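Thiol-activated cytolysin (Desulfobulbus propionicus, PDB 6NAL) probably acts as a pore-forming toxin of the cholesterol-dependent cytolysin family, assembling on target membranes and inserting beta-hairpins to open a large pore. Local coordinates at residues 168-173 / 290-295; 91-96 / 210-215; 378-383 / 427-432. All coordinates share one frame; numbering follows the deposited sequence.

Contact 1. Residues 168-173 / 290-295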
loop_
_atom_site.group_PDB
_atom_site.type_symbol
_atom_site.label_atom_id
_atom_site.label_comp_id
_atom_site.label_asym_id
_atom_site.label_seq_id
_atom_site.Cartn_x
_atom_site.Cartn_y
_atom_site.Cartn_z
ATOM N N SER A 168 34.263 1.082 10.226
ATOM C CA SER A 168 35.354 2.018 10.409
ATOM C C SER A 168 36.069 2.283 9.091
ATOM O O SER A 168 36.269 3.439 8.711
ATOM C CB SER A 168 36.317 1.467 11.454
ATOM O OG SER A 168 37.629 1.954 11.232
ATOM N N TYR A 169 36.460 1.217 8.377
ATOM C CA TYR A 169 37.086 1.362 7.059
ATOM C C TYR A 169 36.172 2.109 6.088
ATOM O O TYR A 169 36.581 3.064 5.411
ATOM C CB TYR A 169 37.429 -0.028 6.509
ATOM C CG TYR A 169 38.126 -0.058 5.150
ATOM C CD1 TYR A 169 39.491 0.182 5.046
ATOM C CD2 TYR A 169 37.417 -0.361 3.976
ATOM C CE1 TYR A 169 40.134 0.142 3.827
ATOM C CE2 TYR A 169 38.056 -0.401 2.745
ATOM C CZ TYR A 169 39.410 -0.148 2.676
ATOM O OH TYR A 169 40.056 -0.177 1.467
ATOM N N LEU A 170 34.915 1.690 6.024
ATOM C CA LEU A 170 34.011 2.234 5.029
ATOM C C LEU A 170 33.652 3.671 5.341
ATOM O O LEU A 170 33.299 4.421 4.429
ATOM C CB LEU A 170 32.751 1.389 4.961
ATOM C CG LEU A 170 31.944 1.456 3.678
ATOM C CD1 LEU A 170 32.671 0.691 2.619
ATOM C CD2 LEU A 170 30.570 0.881 3.960
ATOM N N LYS A 171 33.707 4.067 6.619
ATOM C CA LYS A 171 33.464 5.465 6.965
ATOM C C LYS A 171 34.606 6.341 6.477
ATOM O O LYS A 171 34.365 7.442 5.943
ATOM C CB LYS A 171 33.219 5.603 8.480
ATOM C CG LYS A 171 31.696 5.354 8.793
ATOM C CD LYS A 171 31.266 6.051 10.096
ATOM C CE LYS A 171 32.097 5.581 11.279
ATOM N NZ LYS A 171 31.817 6.365 12.523
ATOM N N GLN A 172 35.854 5.884 6.681
ATOM C CA GLN A 172 37.004 6.581 6.123
ATOM C C GLN A 172 36.835 6.799 4.625
ATOM O O GLN A 172 36.838 7.938 4.142
ATOM C CB GLN A 172 38.318 5.821 6.391
ATOM C CG GLN A 172 39.571 6.614 5.977
ATOM C CD GLN A 172 40.608 5.784 5.193
ATOM O OE1 GLN A 172 40.591 4.545 5.229
ATOM N NE2 GLN A 172 41.521 6.476 4.488
ATOM N N LYS A 173 36.696 5.713 3.869
ATOM C CA LYS A 173 36.896 5.768 2.425
ATOM C C LYS A 173 35.675 6.336 1.693
ATOM O O LYS A 173 35.808 7.230 0.846
ATOM C CB LYS A 173 37.246 4.366 1.917
ATOM C CG LYS A 173 38.522 3.727 2.522
ATOM C CD LYS A 173 39.827 4.193 1.834
ATOM C CE LYS A 173 41.077 3.534 2.431
ATOM N NZ LYS A 173 42.312 3.751 1.595
ATOM N N SER A 290 29.958 7.150 -5.367
ATOM C CA SER A 290 31.241 6.961 -4.715
ATOM C C SER A 290 31.539 5.484 -4.767
ATOM O O SER A 290 30.628 4.679 -4.675
ATOM C CB SER A 290 31.227 7.418 -3.293
ATOM O OG SER A 290 31.119 8.819 -3.292
ATOM N N ILE A 291 32.810 5.141 -4.891
ATOM C CA ILE A 291 33.226 3.755 -5.055
ATOM C C ILE A 291 34.507 3.490 -4.300
ATOM O O ILE A 291 35.468 4.263 -4.361
ATOM C CB ILE A 291 33.441 3.395 -6.527
ATOM C CG1 ILE A 291 32.155 3.639 -7.289
ATOM C CG2 ILE A 291 33.895 2.000 -6.620
ATOM C CD1 ILE A 291 32.324 3.345 -8.750
ATOM N N VAL A 292 34.542 2.361 -3.634
ATOM C CA VAL A 292 35.744 1.910 -2.985
ATOM C C VAL A 292 35.991 0.472 -3.405
ATOM O O VAL A 292 35.078 -0.363 -3.422
ATOM C CB VAL A 292 35.664 2.057 -1.452
ATOM C CG1 VAL A 292 34.495 1.365 -0.954
ATOM C CG2 VAL A 292 36.881 1.484 -0.787
ATOM N N VAL A 293 37.245 0.190 -3.730
ATOM C CA VAL A 293 37.671 -1.114 -4.185
ATOM C C VAL A 293 38.772 -1.599 -3.238
ATOM O O VAL A 293 39.740 -0.879 -2.990
ATOM C CB VAL A 293 38.164 -1.049 -5.642
ATOM C CG1 VAL A 293 38.876 -2.375 -5.983
ATOM C CG2 VAL A 293 37.002 -0.740 -6.632
ATOM N N HIS A 294 38.649 -2.824 -2.751
ATOM C CA HIS A 294 39.468 -3.317 -1.639
ATOM C C HIS A 294 39.836 -4.769 -1.938
ATOM O O HIS A 294 38.949 -5.587 -2.205
ATOM C CB HIS A 294 38.668 -3.155 -0.333
ATOM C CG HIS A 294 39.396 -3.573 0.901
ATOM N ND1 HIS A 294 38.765 -4.190 1.965
ATOM C CD2 HIS A 294 40.691 -3.453 1.248
ATOM C CE1 HIS A 294 39.653 -4.455 2.902
ATOM N NE2 HIS A 294 40.832 -4.030 2.485
ATOM N N GLY A 295 41.133 -5.069 -1.972
ATOM C CA GLY A 295 41.588 -6.408 -2.278
ATOM C C GLY A 295 41.911 -6.567 -3.753
ATOM O O GLY A 295 41.087 -6.242 -4.612
#
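Tyr-169 on helix 167-174 and His-294 at the end of strand 287-294 lay their rings against each other at a slant, the planes 32° apart and the centroids 4.5 Å apart. The phenol end does the touching: OH of Tyr-169 lies 3.3 Å from CD2 of His-294, while CZ sits over one face of the imidazole, offset toward its rim. Both residues hold CG trans to the backbone N (chi1 -178° in each), which turns each ring toward the other segment. The far face of the tyrosine ring is taken by CG of Lys-173, one helical turn on, so the phenol is held between a histidine and an aliphatic lysine stem. Nearer the middle of the strand the contact turns apolar. CG1 of Val-292 meets CD1 of Leu-170 at 4.1 Å, and CG2 fits between CB of Lys-173 and CE2 of Tyr-169. A branched valine suits this position, since its two methyls reach three helix residues. The amine of Lys-173 bends off to a salt bridge with Glu-298, which also takes a weak hydrogen bond from the Tyr-169 hydroxyl. Phe-245 of strand 232-250 lies beside both Leu-170 and Val-292. This is a helix packed on the central antiparallel sheet; its place in the chain between strands 147-152 and 187-202 is consistent with one of the helical clusters that, in cholesterol-dependent cytolysins, refold into membrane-spanning hairpins.

Contact 2. Residues 91-96 / 210-215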
loop_
_atom_site.group_PDB
_atom_site.type_symbol
_atom_site.label_atom_id
_atom_site.label_comp_id
_atom_site.label_asym_id
_atom_site.label_seq_id
_atom_site.Cartn_x
_atom_site.Cartn_y
_atom_site.Cartn_z
ATOM N N LEU A 91 44.187 -12.091 22.940
ATOM C CA LEU A 91 44.571 -12.899 24.091
ATOM C C LEU A 91 46.043 -13.248 23.909
ATOM O O LEU A 91 46.387 -14.242 23.273
ATOM C CB LEU A 91 43.709 -14.148 24.166
ATOM C CG LEU A 91 44.172 -15.136 25.225
ATOM C CD1 LEU A 91 44.246 -14.363 26.535
ATOM C CD2 LEU A 91 43.252 -16.282 25.366
ATOM N N ALA A 92 46.913 -12.411 24.450
ATOM C CA ALA A 92 48.350 -12.507 24.171
ATOM C C ALA A 92 49.014 -13.443 25.178
ATOM O O ALA A 92 49.389 -13.052 26.292
ATOM C CB ALA A 92 48.991 -11.123 24.186
ATOM N N VAL A 93 49.149 -14.708 24.780
ATOM C CA VAL A 93 49.915 -15.690 25.539
ATOM C C VAL A 93 50.715 -16.556 24.570
ATOM O O VAL A 93 50.531 -16.511 23.351
ATOM C CB VAL A 93 49.020 -16.568 26.443
ATOM C CG1 VAL A 93 48.476 -15.753 27.607
ATOM C CG2 VAL A 93 47.875 -17.179 25.675
ATOM N N ASP A 94 51.615 -17.351 25.124
ATOM C CA ASP A 94 52.459 -18.202 24.297
ATOM C C ASP A 94 51.687 -19.451 23.923
ATOM O O ASP A 94 50.963 -20.020 24.749
ATOM C CB ASP A 94 53.739 -18.561 25.050
ATOM C CG ASP A 94 54.581 -17.337 25.359
ATOM O OD1 ASP A 94 54.730 -16.504 24.435
ATOM O OD2 ASP A 94 55.083 -17.199 26.504
ATOM N N LYS A 95 51.868 -19.897 22.692
ATOM C CA LYS A 95 51.075 -21.003 22.191
ATOM C C LYS A 95 51.940 -22.123 21.630
ATOM O O LYS A 95 53.116 -21.939 21.326
ATOM C CB LYS A 95 50.100 -20.504 21.121
ATOM C CG LYS A 95 49.035 -19.536 21.645
ATOM C CD LYS A 95 48.195 -18.986 20.528
ATOM C CE LYS A 95 48.682 -17.631 20.074
ATOM N NZ LYS A 95 47.688 -17.121 19.085
ATOM N N ASP A 96 51.335 -23.301 21.534
ATOM C CA ASP A 96 51.922 -24.450 20.864
ATOM C C ASP A 96 51.373 -24.565 19.437
ATOM O O ASP A 96 50.580 -23.725 18.996
ATOM C CB ASP A 96 51.655 -25.729 21.663
ATOM C CG ASP A 96 52.775 -26.791 21.495
ATOM O OD1 ASP A 96 53.732 -26.593 20.700
ATOM O OD2 ASP A 96 52.684 -27.847 22.160
ATOM N N ASP A 210 45.775 -27.774 24.814
ATOM C CA ASP A 210 46.877 -28.057 23.883
ATOM C C ASP A 210 47.265 -26.872 22.988
ATOM O O ASP A 210 48.345 -26.891 22.387
ATOM C CB ASP A 210 46.546 -29.245 22.956
ATOM C CG ASP A 210 46.262 -30.558 23.715
ATOM O OD1 ASP A 210 46.124 -30.543 24.972
ATOM O OD2 ASP A 210 46.170 -31.611 23.037
ATOM N N ILE A 211 46.404 -25.863 22.846
ATOM C CA ILE A 211 46.782 -24.659 22.113
ATOM C C ILE A 211 47.837 -23.848 22.846
ATOM O O ILE A 211 48.556 -23.060 22.207
ATOM C CB ILE A 211 45.543 -23.786 21.845
ATOM C CG1 ILE A 211 45.862 -22.625 20.914
ATOM C CG2 ILE A 211 44.943 -23.210 23.156
ATOM C CD1 ILE A 211 45.728 -22.954 19.463
ATOM N N PHE A 212 47.959 -24.010 24.163
ATOM C CA PHE A 212 48.919 -23.205 24.900
ATOM C C PHE A 212 50.275 -23.908 25.030
ATOM O O PHE A 212 50.379 -25.137 25.065
ATOM C CB PHE A 212 48.336 -22.860 26.262
ATOM C CG PHE A 212 47.026 -22.120 26.176
ATOM C CD1 PHE A 212 46.988 -20.820 25.713
ATOM C CD2 PHE A 212 45.836 -22.741 26.536
ATOM C CE1 PHE A 212 45.775 -20.125 25.638
ATOM C CE2 PHE A 212 44.610 -22.070 26.464
ATOM C CZ PHE A 212 44.579 -20.750 26.034
ATOM N N ALA A 213 51.330 -23.105 25.039
ATOM C CA ALA A 213 52.642 -23.620 25.432
ATOM C C ALA A 213 52.602 -24.169 26.859
ATOM O O ALA A 213 51.819 -23.719 27.715
ATOM C CB ALA A 213 53.700 -22.518 25.325
ATOM N N GLU A 214 53.486 -25.135 27.117
ATOM C CA GLU A 214 53.515 -25.796 28.420
ATOM C C GLU A 214 53.786 -24.822 29.555
ATOM O O GLU A 214 53.343 -25.064 30.684
ATOM C CB GLU A 214 54.570 -26.894 28.423
ATOM C CG GLU A 214 54.067 -28.241 27.907
ATOM C CD GLU A 214 55.112 -29.340 28.018
ATOM O OE1 GLU A 214 55.986 -29.408 27.120
ATOM O OE2 GLU A 214 55.053 -30.125 28.998
ATOM N N SER A 215 54.478 -23.710 29.268
ATOM C CA SER A 215 54.764 -22.705 30.287
ATOM C C SER A 215 53.558 -21.877 30.701
ATOM O O SER A 215 53.605 -21.254 31.769
ATOM C CB SER A 215 55.837 -21.738 29.799
ATOM O OG SER A 215 55.643 -21.375 28.443
#
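Lys-95 and Phe-212 come within 4.1 Å of each other, CA to CA, in a single beta bridge that ties together two loops, one leading into strand 98-103 and the other into helix 218-224. Two backbone hydrogen bonds flank this close point, made by the residues on either side of the bridged pair. Asp-96 N gives its hydrogen to Ile-211 O at 2.9 Å, and Ala-213 N gives its own to Asp-94 O at 3.1 Å. Asp-94 O is gripped a second time, by the hydroxyl of Thr-216.

The tight side belongs to Phe-212. With CG trans to the carbonyl carbon (chi1 -58°), its ring lies in a buried apolar setting that includes Leu-76, Leu-221 and Ile-7. CG2 of Val-93 comes to the ring edge, 3.6 Å from CE1 of Phe-212, and CG2 of Ile-211 sits over the centre of one face. A large flat side chain suits this place because edge and face are used at once.

Toward solvent the contact is thinner and more polar. The side chain of Asp-94 brings little more than CB, 4.0 Å from CB of Ala-213, a small side chain that suits the close approach of the two backbones. Asp-96 sends OD2 to a salt bridge with Arg-4, a residue that also donates to Phe-212 O and so joins helix 2-12 to both loops. Lys-95 stands apart from this solvent side: its stem touches Leu-76 and its amine is bonded to Pro-116 O, while at the bridge itself its CB lies 3.2 Å from Ile-211 O.

Contact 3. Residues 378-383 / 427-432; sequences ARFTVT and IKTEGC
Arg-379 and Glu-430 face each other on neighbouring antiparallel strands and join through a salt bridge, NE of Arg-379 lying 2.9 Å from OE1 of Glu-430. The carboxylate comes to the edge of the guanidinium, in line with its plane, yet the two flat groups are turned 51° against each other, and OE1 is met from above the carboxylate plane. NH2 of Arg-379 adds only weak bonds, to OE1 and OE2 of Glu-430, both 3.4 Å. The arginine chain, extended from CG to NE, leaves the strand with CG between backbone N and carbonyl carbon (chi1 56°), which brings its end across to Glu-430.

A water stands beside the pair, 2.8 Å from OE1 of Glu-430 and 2.9 Å from OG1 of Thr-381, with Arg-379 O a longer partner at 3.2 Å. It thus borders two successive hydrogen-bonded pairs, Arg-379 with Glu-430 and Thr-381 with Lys-428, each with two backbone bonds.

On the other face CG2 of Thr-429 lies 3.6 Å from CD2 of Phe-380, the two side chains running side by side, and Val-382 packs beside Ile-427. These residues turn toward strands 349-372 and 454-462, the interior of the C-terminal beta sandwich.

Farther out, Trp-440 of the next strand makes a cation-pi contact with Arg-379 and also touches Glu-430, so one indole borders both partners. Lys-428 finds a carbonyl, Phe-146 O of the second subunit, and the aromatic ring of Tyr-445; Arg-379 packs on Ala-144 of that subunit. The chemistry thus divides the strand pair: one face mainly apolar and turned into the sandwich, its one hydroxyl, on Thr-429, met by Ser-443; the other polar and hydrated, where the charges of Arg-379 and Glu-430 probably offset each other beside a neighbouring molecule.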
loop_
_atom_site.group_PDB
_atom_site.type_symbol
_atom_site.label_atom_id
_atom_site.label_comp_id
_atom_site.label_asym_id
_atom_site.label_seq_id
_atom_site.Cartn_x
_atom_site.Cartn_y
_atom_site.Cartn_z
ATOM N N ALA A 378 -27.576 19.384 -24.476
ATOM C CA ALA A 378 -26.984 18.322 -23.685
ATOM C C ALA A 378 -26.546 18.877 -22.341
ATOM O O ALA A 378 -26.247 20.058 -22.203
ATOM C CB ALA A 378 -25.796 17.715 -24.405
ATOM N N ARG A 379 -26.524 18.029 -21.344
ATOM C CA ARG A 379 -25.884 18.417 -20.105
ATOM C C ARG A 379 -24.936 17.325 -19.673
ATOM O O ARG A 379 -25.152 16.133 -19.947
ATOM C CB ARG A 379 -26.889 18.712 -19.014
ATOM C CG ARG A 379 -27.800 17.599 -18.762
ATOM C CD ARG A 379 -28.951 18.064 -17.915
ATOM N NE ARG A 379 -29.653 16.878 -17.453
ATOM C CZ ARG A 379 -30.901 16.896 -17.021
ATOM N NH1 ARG A 379 -31.550 18.057 -16.956
ATOM N NH2 ARG A 379 -31.484 15.766 -16.647
ATOM N N PHE A 380 -23.871 17.793 -19.026
ATOM C CA PHE A 380 -22.759 17.017 -18.497
ATOM C C PHE A 380 -22.780 17.081 -16.964
ATOM O O PHE A 380 -22.974 18.153 -16.385
ATOM C CB PHE A 380 -21.405 17.578 -18.980
ATOM C CG PHE A 380 -21.128 17.422 -20.448
ATOM C CD1 PHE A 380 -21.534 18.383 -21.326
ATOM C CD2 PHE A 380 -20.401 16.354 -20.928
ATOM C CE1 PHE A 380 -21.299 18.274 -22.677
ATOM C CE2 PHE A 380 -20.149 16.244 -22.296
ATOM C CZ PHE A 380 -20.602 17.224 -23.162
ATOM N N THR A 381 -22.534 15.951 -16.304
ATOM C CA THR A 381 -22.316 15.900 -14.855
ATOM C C THR A 381 -21.000 15.190 -14.569
ATOM O O THR A 381 -20.794 14.052 -15.012
ATOM C CB THR A 381 -23.466 15.184 -14.164
ATOM O OG1 THR A 381 -24.686 15.764 -14.617
ATOM C CG2 THR A 381 -23.407 15.337 -12.647
ATOM N N VAL A 382 -20.098 15.867 -13.870
ATOM C CA VAL A 382 -18.797 15.310 -13.529
ATOM C C VAL A 382 -18.558 15.490 -12.036
ATOM O O VAL A 382 -18.721 16.590 -11.508
ATOM C CB VAL A 382 -17.670 15.951 -14.339
ATOM C CG1 VAL A 382 -16.354 15.297 -13.921
ATOM C CG2 VAL A 382 -17.921 15.780 -15.804
ATOM N N THR A 383 -18.228 14.393 -11.348
ATOM C CA THR A 383 -17.972 14.394 -9.916
ATOM C C THR A 383 -16.703 13.589 -9.631
ATOM O O THR A 383 -16.253 12.783 -10.447
ATOM C CB THR A 383 -19.168 13.821 -9.128
ATOM O OG1 THR A 383 -19.259 12.420 -9.387
ATOM C CG2 THR A 383 -20.504 14.553 -9.516
ATOM N N ILE A 427 -18.685 10.378 -14.677
ATOM C CA ILE A 427 -19.056 11.229 -15.805
ATOM C C ILE A 427 -20.357 10.728 -16.362
ATOM O O ILE A 427 -20.458 9.546 -16.683
ATOM C CB ILE A 427 -18.010 11.232 -16.929
ATOM C CG1 ILE A 427 -16.676 11.706 -16.403
ATOM C CG2 ILE A 427 -18.449 12.160 -18.073
ATOM C CD1 ILE A 427 -15.546 11.539 -17.459
ATOM N N LYS A 428 -21.333 11.626 -16.540
ATOM C CA LYS A 428 -22.629 11.294 -17.117
ATOM C C LYS A 428 -22.980 12.332 -18.169
ATOM O O LYS A 428 -22.814 13.525 -17.939
ATOM C CB LYS A 428 -23.756 11.265 -16.057
ATOM C CG LYS A 428 -25.075 10.708 -16.544
ATOM C CD LYS A 428 -26.244 11.290 -15.806
ATOM C CE LYS A 428 -26.586 10.484 -14.551
ATOM N NZ LYS A 428 -27.730 11.109 -13.812
ATOM N N THR A 429 -23.496 11.884 -19.309
ATOM C CA THR A 429 -23.944 12.780 -20.367
ATOM C C THR A 429 -25.404 12.503 -20.721
ATOM O O THR A 429 -25.793 11.344 -20.910
ATOM C CB THR A 429 -23.085 12.631 -21.628
ATOM O OG1 THR A 429 -23.111 11.267 -22.103
ATOM C CG2 THR A 429 -21.673 12.988 -21.343
ATOM N N GLU A 430 -26.206 13.565 -20.852
ATOM C CA GLU A 430 -27.590 13.411 -21.265
ATOM C C GLU A 430 -27.899 14.346 -22.428
ATOM O O GLU A 430 -27.362 15.448 -22.533
ATOM C CB GLU A 430 -28.527 13.678 -20.111
ATOM C CG GLU A 430 -28.350 12.744 -18.953
ATOM C CD GLU A 430 -29.009 13.281 -17.692
ATOM O OE1 GLU A 430 -28.496 14.273 -17.131
ATOM O OE2 GLU A 430 -30.040 12.724 -17.266
ATOM N N GLY A 431 -28.759 13.884 -23.316
ATOM C CA GLY A 431 -29.151 14.686 -24.444
ATOM C C GLY A 431 -30.646 14.802 -24.429
ATOM O O GLY A 431 -31.328 13.797 -24.227
ATOM N N CYS A 432 -31.164 16.019 -24.581
ATOM C CA CYS A 432 -32.609 16.230 -24.638
ATOM C C CYS A 432 -33.149 15.817 -26.006
ATOM O O CYS A 432 -32.770 16.405 -27.030
ATOM C CB CYS A 432 -32.943 17.688 -24.373
ATOM S SG CYS A 432 -34.726 18.004 -24.496
HETATM O O HOH W 1 -25.702 14.722 -17.176
#

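In the fold
Contacts 1 and 2 belong to the long N-terminal part of the chain and alternate in sequence, 91-96, 168-173, 210-215, then 290-295, so the chain crosses between the two regions repeatedly; their centres lie 36 Å apart. Strand 232-250 connects them, pairing with 287-294 of contact 1 and with 76-78, which packs against contact 2. Contact 3 comes afterwards, within the C-terminal beta sandwich, its centre 65 Å from that of contact 1 and 93 Å from that of contact 2. With contacts 2 and 3 on opposite sides of the chain's centre, the three sample an elongated toxin whose membrane-recognising sandwich, as in relatives, probably lies far from the refolding core.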